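Local coordinates for protein glycoside hydrolase family 43 (Halothermothrix orenii, PDB 4QQS) that acts as an alpha-L-arabinofuranosidase, a five-bladed beta-propeller glycosidase that probably releases arabinose from plant polysaccharides such as xylan, at residues 17-22 against 75-80; 26-31 against 39-44; 126-131 against 196-201. All blocks are in the same frame, centred on the assembly; numbering follows the deposited sequence.

Contact 1. Residues 17-22 against 75-80. With NA (sodium ion), chain D.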
# COMPACT_ATOMS: atom_id res chain seq x y z
N ASP A 17 0.63 6.25 -2.96
CA ASP A 17 0.17 5.05 -2.29
C ASP A 17 -0.96 4.37 -3.08
O ASP A 17 -2.07 4.18 -2.59
CB ASP A 17 -0.25 5.37 -0.85
CG ASP A 17 0.77 6.26 -0.14
OD1 ASP A 17 0.33 7.20 0.56
OD2 ASP A 17 1.98 6.02 -0.28
N PRO A 18 -0.69 4.00 -4.33
CA PRO A 18 -1.77 3.48 -5.18
C PRO A 18 -2.16 2.04 -4.86
O PRO A 18 -1.32 1.14 -4.97
CB PRO A 18 -1.16 3.56 -6.58
CG PRO A 18 0.30 3.38 -6.36
CD PRO A 18 0.57 4.14 -5.09
N TYR A 19 -3.42 1.83 -4.54
CA TYR A 19 -3.93 0.51 -4.23
C TYR A 19 -4.94 0.12 -5.29
O TYR A 19 -5.93 0.82 -5.45
CB TYR A 19 -4.58 0.50 -2.84
CG TYR A 19 -5.09 -0.88 -2.49
CD1 TYR A 19 -6.31 -1.30 -2.96
CD2 TYR A 19 -4.34 -1.76 -1.75
CE1 TYR A 19 -6.79 -2.55 -2.70
CE2 TYR A 19 -4.83 -3.03 -1.45
CZ TYR A 19 -6.06 -3.41 -1.94
OH TYR A 19 -6.60 -4.65 -1.69
N VAL A 20 -4.74 -1.00 -5.97
CA VAL A 20 -5.67 -1.47 -6.98
C VAL A 20 -6.34 -2.75 -6.54
O VAL A 20 -5.67 -3.71 -6.15
CB VAL A 20 -5.01 -1.67 -8.35
CG1 VAL A 20 -5.97 -2.33 -9.33
CG2 VAL A 20 -4.51 -0.34 -8.87
N LEU A 21 -7.67 -2.76 -6.64
CA LEU A 21 -8.47 -3.96 -6.49
C LEU A 21 -9.13 -4.30 -7.82
O LEU A 21 -9.74 -3.46 -8.46
CB LEU A 21 -9.55 -3.78 -5.43
CG LEU A 21 -10.38 -5.03 -5.17
CD1 LEU A 21 -9.52 -6.20 -4.65
CD2 LEU A 21 -11.49 -4.72 -4.20
N LYS A 22 -8.98 -5.55 -8.23
CA LYS A 22 -9.73 -6.09 -9.37
C LYS A 22 -11.01 -6.73 -8.87
O LYS A 22 -10.97 -7.55 -7.95
CB LYS A 22 -8.89 -7.12 -10.12
CG LYS A 22 -9.53 -7.56 -11.42
CD LYS A 22 -8.72 -8.60 -12.15
CE LYS A 22 -9.39 -8.96 -13.45
NZ LYS A 22 -8.65 -10.03 -14.19
N GLU A 75 -6.91 1.19 1.41
CA GLU A 75 -6.87 -0.12 0.77
C GLU A 75 -8.25 -0.73 0.87
O GLU A 75 -8.92 -0.55 1.89
CB GLU A 75 -5.87 -1.04 1.42
CG GLU A 75 -4.45 -0.57 1.34
CD GLU A 75 -3.46 -1.74 1.50
OE1 GLU A 75 -3.89 -2.90 1.58
OE2 GLU A 75 -2.25 -1.51 1.55
N VAL A 76 -8.66 -1.43 -0.18
CA VAL A 76 -10.00 -1.99 -0.27
C VAL A 76 -9.96 -3.47 -0.62
O VAL A 76 -9.34 -3.86 -1.60
CB VAL A 76 -10.81 -1.22 -1.33
CG1 VAL A 76 -12.21 -1.79 -1.46
CG2 VAL A 76 -10.88 0.26 -0.97
N ILE A 77 -10.64 -4.28 0.19
CA ILE A 77 -10.81 -5.71 -0.08
C ILE A 77 -12.28 -6.04 -0.30
O ILE A 77 -13.16 -5.32 0.15
CB ILE A 77 -10.24 -6.61 1.05
CG1 ILE A 77 -11.00 -6.41 2.37
CG2 ILE A 77 -8.76 -6.33 1.23
CD1 ILE A 77 -10.60 -7.38 3.47
N PHE A 78 -12.52 -7.13 -1.02
CA PHE A 78 -13.85 -7.70 -1.16
C PHE A 78 -13.92 -8.92 -0.25
O PHE A 78 -13.22 -9.90 -0.48
CB PHE A 78 -14.12 -8.07 -2.61
CG PHE A 78 -15.50 -8.58 -2.85
CD1 PHE A 78 -16.58 -7.72 -2.81
CD2 PHE A 78 -15.73 -9.92 -3.14
CE1 PHE A 78 -17.86 -8.19 -3.03
CE2 PHE A 78 -17.00 -10.38 -3.36
CZ PHE A 78 -18.06 -9.52 -3.31
N TYR A 79 -14.74 -8.83 0.80
CA TYR A 79 -14.75 -9.81 1.90
C TYR A 79 -16.16 -9.89 2.41
O TYR A 79 -16.79 -8.86 2.60
CB TYR A 79 -13.82 -9.32 3.03
CG TYR A 79 -13.72 -10.19 4.28
CD1 TYR A 79 -12.97 -11.36 4.29
CD2 TYR A 79 -14.34 -9.81 5.46
CE1 TYR A 79 -12.85 -12.13 5.43
CE2 TYR A 79 -14.23 -10.59 6.61
CZ TYR A 79 -13.48 -11.74 6.59
OH TYR A 79 -13.34 -12.52 7.72
N ASN A 80 -16.66 -11.11 2.61
CA ASN A 80 -18.03 -11.33 3.04
C ASN A 80 -19.01 -10.55 2.16
O ASN A 80 -19.95 -9.90 2.64
CB ASN A 80 -18.19 -10.96 4.51
CG ASN A 80 -17.53 -11.99 5.44
OD1 ASN A 80 -17.18 -13.10 5.04
ND2 ASN A 80 -17.39 -11.61 6.71
NA NA D . -0.77 -0.04 1.34
O HOH W 1 1.37 -0.88 0.13
O HOH W 2 -1.78 0.52 -0.48
O HOH W 3 0.20 -0.76 3.39
O HOH W 4 -1.93 1.12 2.88

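Contact 2. Residues 26-31 against 39-44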
# COMPACT_ATOMS: atom_id res chain seq x y z
N ARG A 26 -13.20 -5.34 -13.64
CA ARG A 26 -12.86 -3.93 -13.58
C ARG A 26 -11.81 -3.74 -12.50
O ARG A 26 -11.74 -4.52 -11.54
CB ARG A 26 -14.09 -3.09 -13.27
CG ARG A 26 -15.29 -3.32 -14.17
CD ARG A 26 -15.01 -2.96 -15.59
NE ARG A 26 -14.56 -1.58 -15.75
CZ ARG A 26 -14.50 -0.94 -16.91
NH1 ARG A 26 -14.87 -1.54 -18.04
NH2 ARG A 26 -14.06 0.32 -16.94
N TYR A 27 -11.00 -2.70 -12.66
CA TYR A 27 -9.99 -2.32 -11.71
C TYR A 27 -10.34 -1.00 -11.07
O TYR A 27 -10.75 -0.07 -11.74
CB TYR A 27 -8.63 -2.20 -12.40
CG TYR A 27 -8.15 -3.49 -13.01
CD1 TYR A 27 -8.49 -3.84 -14.30
CD2 TYR A 27 -7.37 -4.37 -12.28
CE1 TYR A 27 -8.04 -5.02 -14.87
CE2 TYR A 27 -6.90 -5.55 -12.82
CZ TYR A 27 -7.26 -5.88 -14.13
OH TYR A 27 -6.81 -7.04 -14.73
N TYR A 28 -10.12 -0.95 -9.76
CA TYR A 28 -10.41 0.23 -8.95
C TYR A 28 -9.15 0.63 -8.22
O TYR A 28 -8.59 -0.17 -7.47
CB TYR A 28 -11.54 -0.05 -7.96
CG TYR A 28 -12.78 -0.48 -8.69
CD1 TYR A 28 -13.67 0.45 -9.20
CD2 TYR A 28 -13.05 -1.83 -8.91
CE1 TYR A 28 -14.79 0.07 -9.89
CE2 TYR A 28 -14.17 -2.23 -9.62
CZ TYR A 28 -15.05 -1.28 -10.10
OH TYR A 28 -16.18 -1.68 -10.80
N LEU A 29 -8.68 1.84 -8.50
CA LEU A 29 -7.51 2.41 -7.88
C LEU A 29 -7.93 3.42 -6.84
O LEU A 29 -8.69 4.33 -7.14
CB LEU A 29 -6.67 3.10 -8.95
CG LEU A 29 -5.62 4.13 -8.49
CD1 LEU A 29 -4.50 3.38 -7.89
CD2 LEU A 29 -5.13 4.99 -9.62
N TYR A 30 -7.43 3.25 -5.62
CA TYR A 30 -7.65 4.17 -4.51
C TYR A 30 -6.28 4.68 -4.11
O TYR A 30 -5.33 3.91 -4.09
CB TYR A 30 -8.32 3.46 -3.33
CG TYR A 30 -9.55 2.65 -3.69
CD1 TYR A 30 -9.43 1.35 -4.16
CD2 TYR A 30 -10.82 3.19 -3.57
CE1 TYR A 30 -10.54 0.61 -4.49
CE2 TYR A 30 -11.94 2.44 -3.90
CZ TYR A 30 -11.78 1.14 -4.37
OH TYR A 30 -12.86 0.36 -4.71
N ALA A 31 -6.15 5.95 -3.75
CA ALA A 31 -4.85 6.51 -3.44
C ALA A 31 -4.96 7.64 -2.45
O ALA A 31 -6.00 8.29 -2.33
CB ALA A 31 -4.15 7.00 -4.71
N PHE A 39 -10.62 10.01 -0.07
CA PHE A 39 -9.89 9.26 -1.08
C PHE A 39 -10.65 9.18 -2.38
O PHE A 39 -11.79 8.72 -2.42
CB PHE A 39 -9.56 7.85 -0.58
CG PHE A 39 -8.87 7.86 0.74
CD1 PHE A 39 -7.54 8.23 0.83
CD2 PHE A 39 -9.56 7.56 1.90
CE1 PHE A 39 -6.91 8.31 2.05
CE2 PHE A 39 -8.94 7.64 3.14
CZ PHE A 39 -7.62 8.01 3.21
N LYS A 40 -9.96 9.59 -3.44
CA LYS A 40 -10.44 9.40 -4.80
C LYS A 40 -10.30 7.95 -5.23
O LYS A 40 -9.46 7.19 -4.74
CB LYS A 40 -9.64 10.29 -5.75
CG LYS A 40 -9.93 11.77 -5.58
CD LYS A 40 -9.04 12.65 -6.43
CE LYS A 40 -9.53 14.09 -6.43
NZ LYS A 40 -8.58 15.03 -7.05
N VAL A 41 -11.15 7.59 -6.18
CA VAL A 41 -11.12 6.31 -6.87
C VAL A 41 -11.11 6.55 -8.38
O VAL A 41 -11.79 7.45 -8.88
CB VAL A 41 -12.29 5.39 -6.43
CG1 VAL A 41 -13.64 6.03 -6.70
CG2 VAL A 41 -12.17 4.01 -7.07
N TRP A 42 -10.30 5.75 -9.07
CA TRP A 42 -10.23 5.73 -10.52
C TRP A 42 -10.58 4.31 -10.98
O TRP A 42 -10.29 3.33 -10.28
CB TRP A 42 -8.84 6.09 -11.03
CG TRP A 42 -8.32 7.46 -10.71
CD1 TRP A 42 -8.21 8.50 -11.59
CD2 TRP A 42 -7.80 7.95 -9.46
NE1 TRP A 42 -7.66 9.59 -10.97
CE2 TRP A 42 -7.40 9.28 -9.66
CE3 TRP A 42 -7.61 7.38 -8.19
CZ2 TRP A 42 -6.84 10.06 -8.66
CZ3 TRP A 42 -7.05 8.16 -7.20
CH2 TRP A 42 -6.67 9.48 -7.44
N GLU A 43 -11.16 4.21 -12.16
CA GLU A 43 -11.55 2.92 -12.71
C GLU A 43 -10.85 2.66 -14.05
O GLU A 43 -10.62 3.60 -14.83
CB GLU A 43 -13.06 2.87 -12.90
CG GLU A 43 -13.58 1.50 -13.28
CD GLU A 43 -15.07 1.48 -13.54
OE1 GLU A 43 -15.82 2.10 -12.77
OE2 GLU A 43 -15.50 0.84 -14.52
N SER A 44 -10.54 1.39 -14.32
CA SER A 44 -9.94 0.98 -15.58
C SER A 44 -10.41 -0.42 -15.96
O SER A 44 -10.62 -1.26 -15.09
CB SER A 44 -8.42 0.94 -15.43
OG SER A 44 -7.78 0.43 -16.58
O HOH W 5 -17.75 0.28 -11.85

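Contact 3. Residues 126-131 against 196-201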
# COMPACT_ATOMS: atom_id res chain seq x y z
N ASP A 126 -0.98 2.91 7.16
CA ASP A 126 -0.62 1.91 6.17
C ASP A 126 -1.17 0.52 6.48
O ASP A 126 -0.55 -0.50 6.17
CB ASP A 126 0.90 1.82 5.95
CG ASP A 126 1.45 2.95 5.10
OD1 ASP A 126 0.68 3.78 4.60
OD2 ASP A 126 2.69 3.00 4.94
N ALA A 127 -2.39 0.46 7.01
CA ALA A 127 -3.05 -0.82 7.19
C ALA A 127 -3.21 -1.57 5.87
O ALA A 127 -3.50 -1.00 4.82
CB ALA A 127 -4.40 -0.64 7.83
N HIS A 128 -3.04 -2.88 5.97
CA HIS A 128 -3.18 -3.80 4.85
C HIS A 128 -3.79 -5.08 5.40
O HIS A 128 -3.20 -5.72 6.26
CB HIS A 128 -1.81 -4.09 4.24
CG HIS A 128 -1.83 -5.19 3.24
ND1 HIS A 128 -2.39 -5.04 1.99
CD2 HIS A 128 -1.40 -6.47 3.31
CE1 HIS A 128 -2.31 -6.19 1.34
NE2 HIS A 128 -1.71 -7.07 2.11
N ILE A 129 -4.97 -5.43 4.93
CA ILE A 129 -5.62 -6.66 5.36
C ILE A 129 -5.39 -7.74 4.31
O ILE A 129 -5.72 -7.56 3.14
CB ILE A 129 -7.14 -6.47 5.63
CG1 ILE A 129 -7.35 -5.47 6.77
CG2 ILE A 129 -7.79 -7.81 5.98
CD1 ILE A 129 -8.81 -5.09 7.03
N PHE A 130 -4.80 -8.84 4.76
CA PHE A 130 -4.53 -10.03 3.96
C PHE A 130 -5.45 -11.14 4.42
O PHE A 130 -5.47 -11.49 5.60
CB PHE A 130 -3.06 -10.45 4.18
CG PHE A 130 -2.73 -11.81 3.63
CD1 PHE A 130 -2.67 -12.05 2.27
CD2 PHE A 130 -2.48 -12.87 4.48
CE1 PHE A 130 -2.37 -13.31 1.78
CE2 PHE A 130 -2.18 -14.11 4.00
CZ PHE A 130 -2.12 -14.34 2.65
N ILE A 131 -6.23 -11.69 3.49
CA ILE A 131 -7.09 -12.83 3.77
C ILE A 131 -6.38 -14.08 3.24
O ILE A 131 -6.17 -14.22 2.04
CB ILE A 131 -8.49 -12.67 3.13
CG1 ILE A 131 -9.13 -11.32 3.50
CG2 ILE A 131 -9.39 -13.83 3.53
CD1 ILE A 131 -9.29 -11.07 4.97
N GLY A 196 4.22 0.73 4.09
CA GLY A 196 3.54 0.22 2.93
C GLY A 196 3.56 -1.29 2.69
O GLY A 196 3.80 -1.73 1.57
N PRO A 197 3.26 -2.10 3.71
CA PRO A 197 3.22 -3.55 3.48
C PRO A 197 2.13 -3.97 2.49
O PRO A 197 1.03 -3.41 2.50
CB PRO A 197 2.91 -4.12 4.87
CG PRO A 197 2.19 -3.00 5.59
CD PRO A 197 2.88 -1.74 5.09
N PHE A 198 2.44 -5.00 1.72
CA PHE A 198 1.46 -5.66 0.87
C PHE A 198 1.87 -7.13 0.77
O PHE A 198 3.00 -7.40 0.42
CB PHE A 198 1.39 -5.03 -0.54
CG PHE A 198 0.21 -5.51 -1.34
CD1 PHE A 198 0.19 -6.76 -1.91
CD2 PHE A 198 -0.94 -4.72 -1.45
CE1 PHE A 198 -0.92 -7.22 -2.59
CE2 PHE A 198 -2.04 -5.19 -2.16
CZ PHE A 198 -2.03 -6.43 -2.70
N VAL A 199 0.97 -8.05 1.09
CA VAL A 199 1.31 -9.47 1.18
C VAL A 199 0.65 -10.29 0.07
O VAL A 199 -0.55 -10.17 -0.20
CB VAL A 199 0.91 -10.03 2.57
CG1 VAL A 199 1.14 -11.55 2.66
CG2 VAL A 199 1.71 -9.30 3.65
N ILE A 200 1.45 -11.14 -0.58
CA ILE A 200 0.96 -12.14 -1.53
C ILE A 200 1.48 -13.51 -1.11
O ILE A 200 2.47 -13.64 -0.40
CB ILE A 200 1.35 -11.80 -3.00
CG1 ILE A 200 2.87 -11.76 -3.18
CG2 ILE A 200 0.68 -10.50 -3.41
CD1 ILE A 200 3.31 -11.44 -4.61
N LYS A 201 0.79 -14.54 -1.57
CA LYS A 201 1.14 -15.92 -1.26
C LYS A 201 1.55 -16.61 -2.55
O LYS A 201 0.95 -16.40 -3.60
CB LYS A 201 -0.05 -16.63 -0.61
CG LYS A 201 0.28 -17.97 0.04
CD LYS A 201 -0.94 -18.57 0.72
CE LYS A 201 -0.60 -19.80 1.55
NZ LYS A 201 -1.80 -20.29 2.28
O HOH W 3 0.20 -0.76 3.39
O HOH W 6 -2.92 -9.14 0.75

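Contact 1. Residues 17-22 against 75-80
Strands 17-22 and 75-79 run nearly parallel, at 13°, with Tyr19 beside Glu75 and Leu21 beside Val76, but their axes stay 6.9 Å apart and side chains rather than backbone bonds join them. Tyr19 carries most of the contact. With CG anti to the backbone N (chi1 -179°), its ring extends across the gap and meets the Glu75 side chain at about a right angle. Glu75 CB lies over one ring face, 3.8 Å from the centroid of Tyr19, a CH-pi contact. The hydroxyl goes further and donates to a main-chain carbonyl, Tyr19 OH to Val76 O at 2.9 Å, arriving from above the carbonyl plane rather than on a lone pair. Leu21 approaches the same carbonyl with one methyl, CD2 lying 3.5 Å from Val76 O, and that methyl also packs on Val76 CG1.

Passing the CD2-CE2 rim of Tyr19, with its carboxylate plane 28° from the ring plane, the extended Glu75 chain divides its carboxylate between two partners. Glu75 OE2 binds the sodium ion at 2.1 Å; His256 and four waters bring the coordination to six. OE1 is hydrogen-bonded to His128 ND1, which ties down the other oxygen and should limit rotation of the group. Asp17, the predicted proton acceptor, sits at the start of the first segment.

Both strands are the inner edges of four-stranded propeller blades: 16-23 is backed by strand 26-32, and 72-79 by strand 82-90. On another side of 16-23 lies strand 257-261, whose Ser258 hydroxyl bonds to Pro18 O and Val20 N.

Contact 2. Residues 26-31 against 39-44
Arg26 and Glu43 meet in a salt bridge, NH2 to OE2 at 2.9 Å, with the guanidinium and carboxylate planes nearly perpendicular (84°). Arg26 NE lies equally near that oxygen, since the arginine chain bends back at chi2 and chi3. The other oxygen, Glu43 OE1, takes a hydrogen bond from a water that is also bonded to Tyr28 OH, at 2.7 Å from the hydroxyl. Along this face Val41 and Tyr30 point the same way, and Val41 CG2 sits over the tyrosine ring, 4.0 Å from the Tyr30 centroid. Four backbone bonds set these pairings: Tyr27 with Ser44 and Leu29 with Trp42 are hydrogen-bonded antiparallel pairs, Leu29 N to Trp42 O being the shortest at 2.8 Å. The two strands form a beta hairpin, the middle pair of a four-stranded antiparallel propeller blade. On its other face Leu29 CD2 packs on the indole, 3.7 Å from Trp42 CE3, and Ala31 CB touches CZ3 of the same ring. Further out, Lys53 of strand 51-58 forms a second salt bridge with Glu43 OE1. Tyr27 OH and Tyr30 OH are fixed by hydrogen bonds to Val261 O and Pro106 O, while Ser44 OG bonds to Asp49 O.

Contact 3. Residues 126-131 against 196-201
His128 lies against Pro197, Phe198 and Val199 at the centre of two nearly parallel strands whose axes are 6.6 Å apart and 7° from parallel. Its CG is anti to the backbone N (chi1 171°), which carries the imidazole across to the facing strand. There Phe198 CA stands over the centre of one imidazole face, 3.7 Å from the centroid of the His128 ring. The corner atom His128 CE1 in turn rests over the face of the Phe198 ring, 3.4 Å from CD2, and the two planes meet obliquely. His128 ND1 is engaged by Glu75 OE1, while NE2 has a weak bond to a water that donates to Val199 O. Replacing His128 with an alanine would probably leave Glu75 OE1 without its imidazole mate, set the sodium-binding carboxylate freer to turn, and open a gap against Phe198.

In Phe130, CG, also anti to the backbone N (chi1 169°), carries the ring across so that Val199 CG1 sits over its centre, 3.9 Å from the Phe130 centroid. At the other end Asp126 OD2 accepts Gly196 N at 2.9 Å, from above the carboxylate plane. A sodium-bound water also donates to Asp126 O and Pro197 O, joining the strands at the metal site. Asp126 is predicted to tune and orient the neighbouring proton donor, Glu195, and its OD2 also bonds to a buffer molecule, consistent with a place in the substrate pocket.

Strand 124-131 is backed by strand 137-143 and strand 191-202 by strand 205-212, while Phe198 and Ile200 also touch strand 257-261.

Overall arrangement
Contacts 1 and 3 each join the inner strands of two propeller blades, whereas contact 2 lies within a single blade. Along the chain contact 2 is nested inside the loop closed by contact 1, and contact 3 follows both. The centres of contacts 1 and 2 are about 9 Å apart, and strands 16-23 and 26-32 are neighbours in one sheet. Contacts 1 and 3, with centres about 10 Å apart, touch directly and share a sodium-bound water. The centres of contacts 2 and 3 are about 18 Å apart, and the two do not meet. Inner strands from several blades thus surround the sodium and bring the predicted catalytic residues together near the propeller axis, with contact 2 farther out.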